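Long-range contacts in glycosyl hydrolase, family 38 (Enterococcus faecalis, PDB 5KBP), which probably hydrolyses alpha-mannosidic linkages in carbohydrates as a metal-dependent retaining glycosidase: residues K85-Q93 / N106-W117; W293-R303 / G569-P577. All coordinates share one frame; numbering follows the deposited sequence.

In the fold
Contact 1 lies within the N-terminal domain, which carries the active site in family 38 enzymes; here the loop following strand 84-85 returns onto helix 100-117, only 13 residues further along the chain at the closest ends. Contact 2 spans a much larger sequence distance: the loop leading into helix 304-332, in the middle-domain region, meets a loop of the C-terminal beta domain 266 residues later. The two are in series along the chain, with centres about 30 Å apart and nearest atoms about 10 Å apart, so they do not touch. Both are mostly buried, one within a domain and the other between domains, and both lie away from the calcium-binding residues Phe-253 and Tyr-256.

Contact 1 of 2, residues K85-Q93 / N106-W117; sequences KIGPFYILQ and NMLIGHLESQKW
Asn-106 holds the 85-93 loop to helix 100-117 with its side-chain amide, within the N-terminal domain of the family 38 fold. Its OD1 accepts a nearly straight bond from Ile-91 N (2.9 Å, 168°), in the carbonyl plane and on a lone pair, while ND2 donates to Ile-91 O at 2.9 Å. The amide of Asn-106 thus pairs with both the N-H and the C=O of Ile-91, and this pair of bonds fixes the rotation of the amide. With CG anti to the backbone N (chi1 -173°), the amide is carried off the helix to the loop. Tyr-90 N adds a 3.3 Å bond to the main-chain Asn-106 O, which it reaches from the face opposite Gly-110 N; its second bond, to OD1, is weak.

Beyond this polar patch the backbones come very close: Pro-88, after a cis peptide, directs its O to Gly-110 CA in a CA-H...O contact of 3.3 Å. Packing continues on both flanks. Phe-89 and Met-107 run side by side, the methyl CE lying at the ring edge, and Tyr-90 lies alongside Ile-109, both also touching helix 337-348. At the far end Ile-86 crosses Trp-117 at about a right angle, beside helices 59-65 and 72-80, and its CD1 ends 3.6 Å from Trp-117 CB.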
loop_
_atom_site.group_PDB
_atom_site.type_symbol
_atom_site.label_atom_id
_atom_site.label_comp_id
_atom_site.label_asym_id
_atom_site.label_seq_id
_atom_site.Cartn_x
_atom_site.Cartn_y
_atom_site.Cartn_z
ATOM N N LYS A 85 -5.881 0.302 -30.037
ATOM C CA LYS A 85 -4.636 1.023 -30.263
ATOM C C LYS A 85 -3.948 1.271 -28.925
ATOM O O LYS A 85 -4.509 1.937 -28.048
ATOM C CB LYS A 85 -4.913 2.341 -30.985
ATOM C CG LYS A 85 -5.658 2.192 -32.307
ATOM C CD LYS A 85 -4.790 1.530 -33.367
ATOM C CE LYS A 85 -5.430 1.635 -34.743
ATOM N NZ LYS A 85 -4.573 1.037 -35.806
ATOM N N ILE A 86 -2.732 0.742 -28.773
ATOM C CA ILE A 86 -2.033 0.742 -27.496
ATOM C C ILE A 86 -0.705 1.478 -27.632
ATOM O O ILE A 86 -0.154 1.634 -28.726
ATOM C CB ILE A 86 -1.800 -0.690 -26.975
ATOM C CG1 ILE A 86 -0.870 -1.451 -27.922
ATOM C CG2 ILE A 86 -3.124 -1.423 -26.826
ATOM C CD1 ILE A 86 -0.410 -2.787 -27.389
ATOM N N GLY A 87 -0.188 1.927 -26.490
ATOM C CA GLY A 87 1.120 2.535 -26.427
ATOM C C GLY A 87 1.137 3.962 -26.933
ATOM O O GLY A 87 0.093 4.560 -27.205
ATOM N N PRO A 88 2.341 4.529 -27.104
ATOM C CA PRO A 88 3.621 3.828 -26.955
ATOM C C PRO A 88 4.222 3.864 -25.551
ATOM O O PRO A 88 5.318 3.341 -25.355
ATOM C CB PRO A 88 4.525 4.583 -27.926
ATOM C CG PRO A 88 4.020 5.995 -27.848
ATOM C CD PRO A 88 2.530 5.912 -27.577
ATOM N N PHE A 89 3.527 4.473 -24.597
ATOM C CA PHE A 89 4.042 4.629 -23.246
ATOM C C PHE A 89 3.485 3.545 -22.329
ATOM O O PHE A 89 2.533 2.835 -22.659
ATOM C CB PHE A 89 3.698 6.016 -22.687
ATOM C CG PHE A 89 4.330 7.155 -23.437
ATOM C CD1 PHE A 89 5.426 6.949 -24.258
ATOM C CD2 PHE A 89 3.826 8.439 -23.311
ATOM C CE1 PHE A 89 6.004 8.003 -24.944
ATOM C CE2 PHE A 89 4.399 9.496 -23.994
ATOM C CZ PHE A 89 5.489 9.277 -24.811
ATOM N N TYR A 90 4.104 3.424 -21.153
ATOM C CA TYR A 90 3.572 2.549 -20.115
ATOM C C TYR A 90 2.512 3.270 -19.291
ATOM O O TYR A 90 1.437 2.721 -19.029
ATOM C CB TYR A 90 4.712 2.046 -19.228
ATOM C CG TYR A 90 4.279 1.187 -18.061
ATOM C CD1 TYR A 90 3.811 -0.107 -18.259
ATOM C CD2 TYR A 90 4.352 1.664 -16.760
ATOM C CE1 TYR A 90 3.418 -0.897 -17.191
ATOM C CE2 TYR A 90 3.962 0.883 -15.687
ATOM C CZ TYR A 90 3.497 -0.396 -15.909
ATOM O OH TYR A 90 3.110 -1.176 -14.843
ATOM N N ILE A 91 2.799 4.506 -18.885
ATOM C CA ILE A 91 1.843 5.365 -18.198
ATOM C C ILE A 91 1.954 6.765 -18.787
ATOM O O ILE A 91 2.909 7.095 -19.493
ATOM C CB ILE A 91 2.072 5.396 -16.670
ATOM C CG1 ILE A 91 3.560 5.575 -16.346
ATOM C CG2 ILE A 91 1.536 4.130 -16.021
ATOM C CD1 ILE A 91 3.991 7.014 -16.155
ATOM N N LEU A 92 0.954 7.591 -18.490
ATOM C CA LEU A 92 0.964 9.000 -18.865
ATOM C C LEU A 92 1.499 9.795 -17.680
ATOM O O LEU A 92 0.800 9.973 -16.678
ATOM C CB LEU A 92 -0.432 9.472 -19.261
ATOM C CG LEU A 92 -1.102 8.752 -20.431
ATOM C CD1 LEU A 92 -2.366 9.493 -20.848
ATOM C CD2 LEU A 92 -0.140 8.597 -21.601
ATOM N N GLN A 93 2.732 10.274 -17.795
ATOM C CA GLN A 93 3.456 10.839 -16.668
ATOM C C GLN A 93 3.361 12.359 -16.646
ATOM O O GLN A 93 2.878 13.000 -17.582
ATOM C CB GLN A 93 4.930 10.421 -16.714
ATOM C CG GLN A 93 5.781 11.242 -17.680
ATOM C CD GLN A 93 5.604 10.837 -19.132
ATOM O OE1 GLN A 93 4.661 10.128 -19.484
ATOM N NE2 GLN A 93 6.520 11.284 -19.984
ATOM N N ASN A 106 9.832 4.901 -19.192
ATOM C CA ASN A 106 8.427 4.873 -19.578
ATOM C C ASN A 106 8.274 4.516 -21.051
ATOM O O ASN A 106 7.360 3.773 -21.425
ATOM C CB ASN A 106 7.778 6.226 -19.281
ATOM C CG ASN A 106 6.277 6.211 -19.492
ATOM O OD1 ASN A 106 5.607 5.219 -19.207
ATOM N ND2 ASN A 106 5.740 7.315 -20.000
ATOM N N MET A 107 9.164 5.033 -21.899
ATOM C CA MET A 107 9.114 4.708 -23.320
ATOM C C MET A 107 9.721 3.338 -23.596
ATOM O O MET A 107 9.232 2.602 -24.460
ATOM C CB MET A 107 9.838 5.783 -24.132
ATOM C CG MET A 107 9.568 7.208 -23.666
ATOM S SD MET A 107 10.424 8.457 -24.650
ATOM C CE MET A 107 9.358 8.516 -26.080
ATOM N N LEU A 108 10.781 2.982 -22.867
ATOM C CA LEU A 108 11.426 1.688 -23.063
ATOM C C LEU A 108 10.489 0.548 -22.685
ATOM O O LEU A 108 10.354 -0.431 -23.429
ATOM C CB LEU A 108 12.723 1.631 -22.249
ATOM C CG LEU A 108 13.740 0.507 -22.478
ATOM C CD1 LEU A 108 13.444 -0.709 -21.609
ATOM C CD2 LEU A 108 13.810 0.118 -23.950
ATOM N N ILE A 109 9.827 0.659 -21.531
ATOM C CA ILE A 109 8.895 -0.381 -21.110
ATOM C C ILE A 109 7.626 -0.331 -21.951
ATOM O O ILE A 109 7.060 -1.372 -22.307
ATOM C CB ILE A 109 8.594 -0.249 -19.606
ATOM C CG1 ILE A 109 9.856 -0.541 -18.791
ATOM C CG2 ILE A 109 7.461 -1.182 -19.196
ATOM C CD1 ILE A 109 9.639 -0.514 -17.295
ATOM N N GLY A 110 7.161 0.873 -22.288
ATOM C CA GLY A 110 6.018 0.985 -23.178
ATOM C C GLY A 110 6.260 0.319 -24.516
ATOM O O GLY A 110 5.362 -0.305 -25.085
ATOM N N HIS A 111 7.488 0.430 -25.032
ATOM C CA HIS A 111 7.827 -0.224 -26.292
ATOM C C HIS A 111 7.862 -1.740 -26.135
ATOM O O HIS A 111 7.230 -2.467 -26.909
ATOM C CB HIS A 111 9.170 0.294 -26.808
ATOM C CG HIS A 111 9.679 -0.439 -28.011
ATOM N ND1 HIS A 111 10.683 -1.382 -27.939
ATOM C CD2 HIS A 111 9.322 -0.369 -29.316
ATOM C CE1 HIS A 111 10.923 -1.859 -29.147
ATOM N NE2 HIS A 111 10.111 -1.262 -30.001
ATOM N N LEU A 112 8.597 -2.233 -25.134
ATOM C CA LEU A 112 8.730 -3.675 -24.952
ATOM C C LEU A 112 7.383 -4.327 -24.661
ATOM O O LEU A 112 7.127 -5.458 -25.093
ATOM C CB LEU A 112 9.723 -3.974 -23.829
ATOM C CG LEU A 112 11.174 -3.538 -24.048
ATOM C CD1 LEU A 112 11.998 -3.825 -22.808
ATOM C CD2 LEU A 112 11.775 -4.226 -25.264
ATOM N N GLU A 113 6.509 -3.631 -23.930
ATOM C CA GLU A 113 5.185 -4.180 -23.652
ATOM C C GLU A 113 4.302 -4.155 -24.894
ATOM O O GLU A 113 3.540 -5.096 -25.139
ATOM C CB GLU A 113 4.522 -3.408 -22.511
ATOM C CG GLU A 113 5.175 -3.624 -21.157
ATOM C CD GLU A 113 5.034 -5.047 -20.663
ATOM O OE1 GLU A 113 3.938 -5.625 -20.824
ATOM O OE2 GLU A 113 6.017 -5.592 -20.122
ATOM N N SER A 114 4.390 -3.084 -25.688
ATOM C CA SER A 114 3.587 -3.000 -26.905
ATOM C C SER A 114 3.965 -4.094 -27.894
ATOM O O SER A 114 3.101 -4.622 -28.603
ATOM C CB SER A 114 3.747 -1.623 -27.544
ATOM O OG SER A 114 3.287 -0.602 -26.677
ATOM N N GLN A 115 5.250 -4.453 -27.952
ATOM C CA GLN A 115 5.685 -5.522 -28.841
ATOM C C GLN A 115 5.162 -6.884 -28.405
ATOM O O GLN A 115 5.058 -7.788 -29.240
ATOM C CB GLN A 115 7.212 -5.550 -28.926
ATOM C CG GLN A 115 7.830 -4.271 -29.475
ATOM C CD GLN A 115 7.392 -3.978 -30.896
ATOM O OE1 GLN A 115 7.126 -4.894 -31.675
ATOM N NE2 GLN A 115 7.309 -2.698 -31.238
ATOM N N LYS A 116 4.833 -7.053 -27.121
ATOM C CA LYS A 116 4.262 -8.317 -26.669
ATOM C C LYS A 116 2.847 -8.514 -27.197
ATOM O O LYS A 116 2.425 -9.653 -27.427
ATOM C CB LYS A 116 4.271 -8.382 -25.142
ATOM C CG LYS A 116 5.660 -8.314 -24.529
ATOM C CD LYS A 116 5.595 -8.253 -23.010
ATOM C CE LYS A 116 6.983 -8.122 -22.400
ATOM N NZ LYS A 116 6.933 -7.993 -20.917
ATOM N N TRP A 117 2.105 -7.424 -27.392
ATOM C CA TRP A 117 0.745 -7.497 -27.912
ATOM C C TRP A 117 0.697 -7.347 -29.427
ATOM O O TRP A 117 -0.067 -8.052 -30.095
ATOM C CB TRP A 117 -0.125 -6.422 -27.256
ATOM C CG TRP A 117 -0.203 -6.550 -25.772
ATOM C CD1 TRP A 117 0.508 -5.843 -24.848
ATOM C CD2 TRP A 117 -1.034 -7.451 -25.036
ATOM N NE1 TRP A 117 0.167 -6.244 -23.580
ATOM C CE2 TRP A 117 -0.778 -7.232 -23.668
ATOM C CE3 TRP A 117 -1.972 -8.420 -25.401
ATOM C CZ2 TRP A 117 -1.426 -7.946 -22.666
ATOM C CZ3 TRP A 117 -2.614 -9.128 -24.405
ATOM C CH2 TRP A 117 -2.338 -8.888 -23.055
#

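Contact 2 of 2, residues W293-R303 / G569-P577; sequences WYTLANTSSAR and GNEYIFFKP
With chi1 near -68°, Asn-298 sets CG beside its own backbone N and anti to the carbonyl carbon, a rotation that lowers the amide onto the 569-577 loop, where OD1 takes the N-H of Phe-574 (OD1 to N 2.9 Å, 167°). The hydrogen bond is straight at the donor, yet the nitrogen stands 60° above the carbonyl plane of the amide and does not use a lone pair. The other end of this amide is held by Glu-737, which accepts from ND2, so the group is fixed from two sides. Arg-303 reaches across in a different manner: its chain is extended from CG to NE, and the guanidinium grips Glu-571 side-on, with Arg-303 NE and NH2 both going to Glu-571 OE1, at 2.8 Å and 3.0 Å. NE meets this oxygen nearly along its C-O axis and NH2 comes from the syn side, the two planes being steeply inclined. NH2 has a second acid partner in Asp-362.

Between the Asn-298 bond and the salt bridge, Ala-302 CB comes to 3.3 Å from the backbone oxygen Glu-571 O. Leu-296 lies alongside Tyr-572, with Leu-296 CD2 3.7 Å from Tyr-572 CB. Toward the Trp-293 end, the CD1 methyl of Ile-573 abuts both the backbone oxygen Trp-293 O (3.3 Å) and Tyr-294 CD1 (3.9 Å). The receiving loop is shaped by an Asx turn: Asn-570 OD1 accepts from both Tyr-572 N and Ile-573 N.

The contact thus joins the loop before helix 304-332 to the C-terminal beta domain, where Arg-752 of strand 745-753 bonds to Asn-298 O and Asn-570 O, one on each segment. The two carboxylates would be expected to stabilise the guanidinium charge, while the paired NE and NH2 bonds would probably favour an ionised Glu-571.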
loop_
_atom_site.group_PDB
_atom_site.type_symbol
_atom_site.label_atom_id
_atom_site.label_comp_id
_atom_site.label_asym_id
_atom_site.label_seq_id
_atom_site.Cartn_x
_atom_site.Cartn_y
_atom_site.Cartn_z
ATOM N N TRP A 293 -2.124 31.899 -14.119
ATOM C CA TRP A 293 -2.952 31.442 -13.011
ATOM C C TRP A 293 -3.199 29.943 -13.023
ATOM O O TRP A 293 -3.470 29.369 -11.961
ATOM C CB TRP A 293 -4.303 32.167 -13.016
ATOM C CG TRP A 293 -4.201 33.623 -12.701
ATOM C CD1 TRP A 293 -4.443 34.664 -13.549
ATOM C CD2 TRP A 293 -3.832 34.202 -11.445
ATOM N NE1 TRP A 293 -4.251 35.858 -12.896
ATOM C CE2 TRP A 293 -3.874 35.602 -11.603
ATOM C CE3 TRP A 293 -3.472 33.673 -10.202
ATOM C CZ2 TRP A 293 -3.568 36.477 -10.565
ATOM C CZ3 TRP A 293 -3.169 34.543 -9.176
ATOM C CH2 TRP A 293 -3.221 35.929 -9.361
ATOM N N TYR A 294 -3.120 29.296 -14.181
ATOM C CA TYR A 294 -3.441 27.880 -14.297
ATOM C C TYR A 294 -2.315 27.117 -14.979
ATOM O O TYR A 294 -2.547 26.240 -15.816
ATOM C CB TYR A 294 -4.764 27.684 -15.032
ATOM C CG TYR A 294 -5.916 28.369 -14.336
ATOM C CD1 TYR A 294 -6.563 27.764 -13.265
ATOM C CD2 TYR A 294 -6.342 29.628 -14.732
ATOM C CE1 TYR A 294 -7.610 28.392 -12.618
ATOM C CE2 TYR A 294 -7.388 30.263 -14.091
ATOM C CZ TYR A 294 -8.019 29.641 -13.034
ATOM O OH TYR A 294 -9.061 30.268 -12.392
ATOM N N THR A 295 -1.070 27.446 -14.624
ATOM C CA THR A 295 0.063 26.623 -15.035
ATOM C C THR A 295 0.063 25.284 -14.308
ATOM O O THR A 295 0.541 24.281 -14.850
ATOM C CB THR A 295 1.374 27.371 -14.770
ATOM O OG1 THR A 295 1.355 28.633 -15.449
ATOM C CG2 THR A 295 2.574 26.567 -15.255
ATOM N N LEU A 296 -0.491 25.253 -13.093
ATOM C CA LEU A 296 -0.447 24.102 -12.193
ATOM C C LEU A 296 0.982 23.743 -11.802
ATOM O O LEU A 296 1.261 22.597 -11.437
ATOM C CB LEU A 296 -1.167 22.887 -12.793
ATOM C CG LEU A 296 -2.573 23.171 -13.326
ATOM C CD1 LEU A 296 -3.236 21.896 -13.821
ATOM C CD2 LEU A 296 -3.428 23.850 -12.265
ATOM N N ALA A 297 1.893 24.717 -11.865
ATOM C CA ALA A 297 3.285 24.455 -11.516
ATOM C C ALA A 297 3.459 24.211 -10.023
ATOM O O ALA A 297 4.426 23.559 -9.614
ATOM C CB ALA A 297 4.171 25.618 -11.959
ATOM N N ASN A 298 2.540 24.719 -9.197
ATOM C CA ASN A 298 2.624 24.516 -7.754
ATOM C C ASN A 298 2.367 23.073 -7.338
ATOM O O ASN A 298 2.445 22.771 -6.143
ATOM C CB ASN A 298 1.648 25.450 -7.036
ATOM C CG ASN A 298 2.047 26.905 -7.159
ATOM O OD1 ASN A 298 1.261 27.741 -7.603
ATOM N ND2 ASN A 298 3.280 27.213 -6.775
ATOM N N THR A 299 2.060 22.180 -8.281
ATOM C CA THR A 299 1.999 20.760 -7.953
ATOM C C THR A 299 3.366 20.220 -7.559
ATOM O O THR A 299 3.453 19.220 -6.837
ATOM C CB THR A 299 1.444 19.967 -9.137
ATOM O OG1 THR A 299 2.224 20.243 -10.309
ATOM C CG2 THR A 299 -0.007 20.336 -9.402
ATOM N N SER A 300 4.440 20.870 -8.013
ATOM C CA SER A 300 5.789 20.430 -7.681
ATOM C C SER A 300 6.087 20.532 -6.190
ATOM O O SER A 300 6.973 19.825 -5.698
ATOM C CB SER A 300 6.809 21.246 -8.481
ATOM O OG SER A 300 6.522 22.632 -8.407
ATOM N N SER A 301 5.371 21.388 -5.461
ATOM C CA SER A 301 5.554 21.523 -4.022
ATOM C C SER A 301 4.454 20.850 -3.212
ATOM O O SER A 301 4.572 20.769 -1.985
ATOM C CB SER A 301 5.635 23.005 -3.632
ATOM O OG SER A 301 4.425 23.681 -3.926
ATOM N N ALA A 302 3.394 20.373 -3.861
ATOM C CA ALA A 302 2.323 19.688 -3.152
ATOM C C ALA A 302 2.793 18.318 -2.682
ATOM O O ALA A 302 3.353 17.544 -3.463
ATOM C CB ALA A 302 1.099 19.547 -4.054
ATOM N N ARG A 303 2.557 18.020 -1.403
ATOM C CA ARG A 303 2.946 16.754 -0.782
ATOM C C ARG A 303 4.409 16.421 -1.094
ATOM O O ARG A 303 4.728 15.506 -1.852
ATOM C CB ARG A 303 2.019 15.621 -1.232
ATOM C CG ARG A 303 0.547 15.849 -0.926
ATOM C CD ARG A 303 -0.295 14.695 -1.446
ATOM N NE ARG A 303 -1.725 14.888 -1.221
ATOM C CZ ARG A 303 -2.408 14.336 -0.222
ATOM N NH1 ARG A 303 -1.797 13.552 0.656
ATOM N NH2 ARG A 303 -3.710 14.566 -0.105
ATOM N N GLY A 569 -4.891 28.038 -1.306
ATOM C CA GLY A 569 -5.164 27.473 -2.611
ATOM C C GLY A 569 -5.584 26.020 -2.544
ATOM O O GLY A 569 -6.500 25.661 -1.797
ATOM N N ASN A 570 -4.919 25.171 -3.323
ATOM C CA ASN A 570 -5.221 23.747 -3.357
ATOM C C ASN A 570 -3.948 22.993 -3.726
ATOM O O ASN A 570 -2.857 23.569 -3.781
ATOM C CB ASN A 570 -6.374 23.467 -4.331
ATOM C CG ASN A 570 -6.171 24.128 -5.682
ATOM O OD1 ASN A 570 -5.073 24.108 -6.239
ATOM N ND2 ASN A 570 -7.231 24.726 -6.211
ATOM N N GLU A 571 -4.089 21.690 -3.986
ATOM C CA GLU A 571 -2.939 20.879 -4.364
ATOM C C GLU A 571 -2.365 21.281 -5.715
ATOM O O GLU A 571 -1.218 20.932 -6.017
ATOM C CB GLU A 571 -3.322 19.399 -4.375
ATOM C CG GLU A 571 -3.934 18.919 -3.068
ATOM C CD GLU A 571 -4.137 17.417 -3.027
ATOM O OE1 GLU A 571 -3.572 16.762 -2.125
ATOM O OE2 GLU A 571 -4.853 16.889 -3.902
ATOM N N TYR A 572 -3.126 22.009 -6.530
ATOM C CA TYR A 572 -2.651 22.461 -7.832
ATOM C C TYR A 572 -1.969 23.821 -7.773
ATOM O O TYR A 572 -0.946 24.030 -8.436
ATOM C CB TYR A 572 -3.814 22.540 -8.825
ATOM C CG TYR A 572 -4.358 21.211 -9.294
ATOM C CD1 TYR A 572 -3.813 20.566 -10.395
ATOM C CD2 TYR A 572 -5.435 20.615 -8.653
ATOM C CE1 TYR A 572 -4.313 19.355 -10.837
ATOM C CE2 TYR A 572 -5.944 19.403 -9.088
ATOM C CZ TYR A 572 -5.380 18.778 -10.180
ATOM O OH TYR A 572 -5.883 17.571 -10.614
ATOM N N ILE A 573 -2.522 24.758 -7.005
ATOM C CA ILE A 573 -2.178 26.169 -7.114
ATOM C C ILE A 573 -1.917 26.746 -5.730
ATOM O O ILE A 573 -2.652 26.465 -4.776
ATOM C CB ILE A 573 -3.298 26.959 -7.828
ATOM C CG1 ILE A 573 -3.564 26.365 -9.215
ATOM C CG2 ILE A 573 -2.937 28.434 -7.937
ATOM C CD1 ILE A 573 -4.668 27.053 -9.979
ATOM N N PHE A 574 -0.863 27.552 -5.626
ATOM C CA PHE A 574 -0.583 28.332 -4.430
ATOM C C PHE A 574 -1.234 29.701 -4.552
ATOM O O PHE A 574 -1.219 30.314 -5.623
ATOM C CB PHE A 574 0.927 28.485 -4.226
ATOM C CG PHE A 574 1.308 29.555 -3.234
ATOM C CD1 PHE A 574 1.347 29.279 -1.878
ATOM C CD2 PHE A 574 1.647 30.832 -3.659
ATOM C CE1 PHE A 574 1.702 30.255 -0.963
ATOM C CE2 PHE A 574 2.004 31.814 -2.748
ATOM C CZ PHE A 574 2.031 31.524 -1.397
ATOM N N PHE A 575 -1.803 30.181 -3.447
ATOM C CA PHE A 575 -2.396 31.516 -3.423
ATOM C C PHE A 575 -2.271 32.072 -2.013
ATOM O O PHE A 575 -2.880 31.541 -1.078
ATOM C CB PHE A 575 -3.854 31.487 -3.873
ATOM C CG PHE A 575 -4.489 32.849 -3.937
ATOM C CD1 PHE A 575 -4.265 33.684 -5.020
ATOM C CD2 PHE A 575 -5.305 33.299 -2.912
ATOM C CE1 PHE A 575 -4.843 34.937 -5.082
ATOM C CE2 PHE A 575 -5.888 34.553 -2.967
ATOM C CZ PHE A 575 -5.656 35.373 -4.054
ATOM N N LYS A 576 -1.494 33.136 -1.867
ATOM C CA LYS A 576 -1.323 33.776 -0.569
ATOM C C LYS A 576 -2.558 34.604 -0.232
ATOM O O LYS A 576 -3.069 35.321 -1.100
ATOM C CB LYS A 576 -0.083 34.669 -0.577
ATOM C CG LYS A 576 0.204 35.366 0.741
ATOM C CD LYS A 576 1.338 36.368 0.591
ATOM C CE LYS A 576 0.983 37.457 -0.413
ATOM N NZ LYS A 576 2.076 38.458 -0.561
ATOM N N PRO A 577 -3.076 34.516 0.994
ATOM C CA PRO A 577 -4.185 35.392 1.389
ATOM C C PRO A 577 -3.812 36.858 1.218
ATOM O O PRO A 577 -2.649 37.248 1.349
ATOM C CB PRO A 577 -4.424 35.033 2.862
ATOM C CG PRO A 577 -3.219 34.236 3.282
ATOM C CD PRO A 577 -2.734 33.551 2.050
#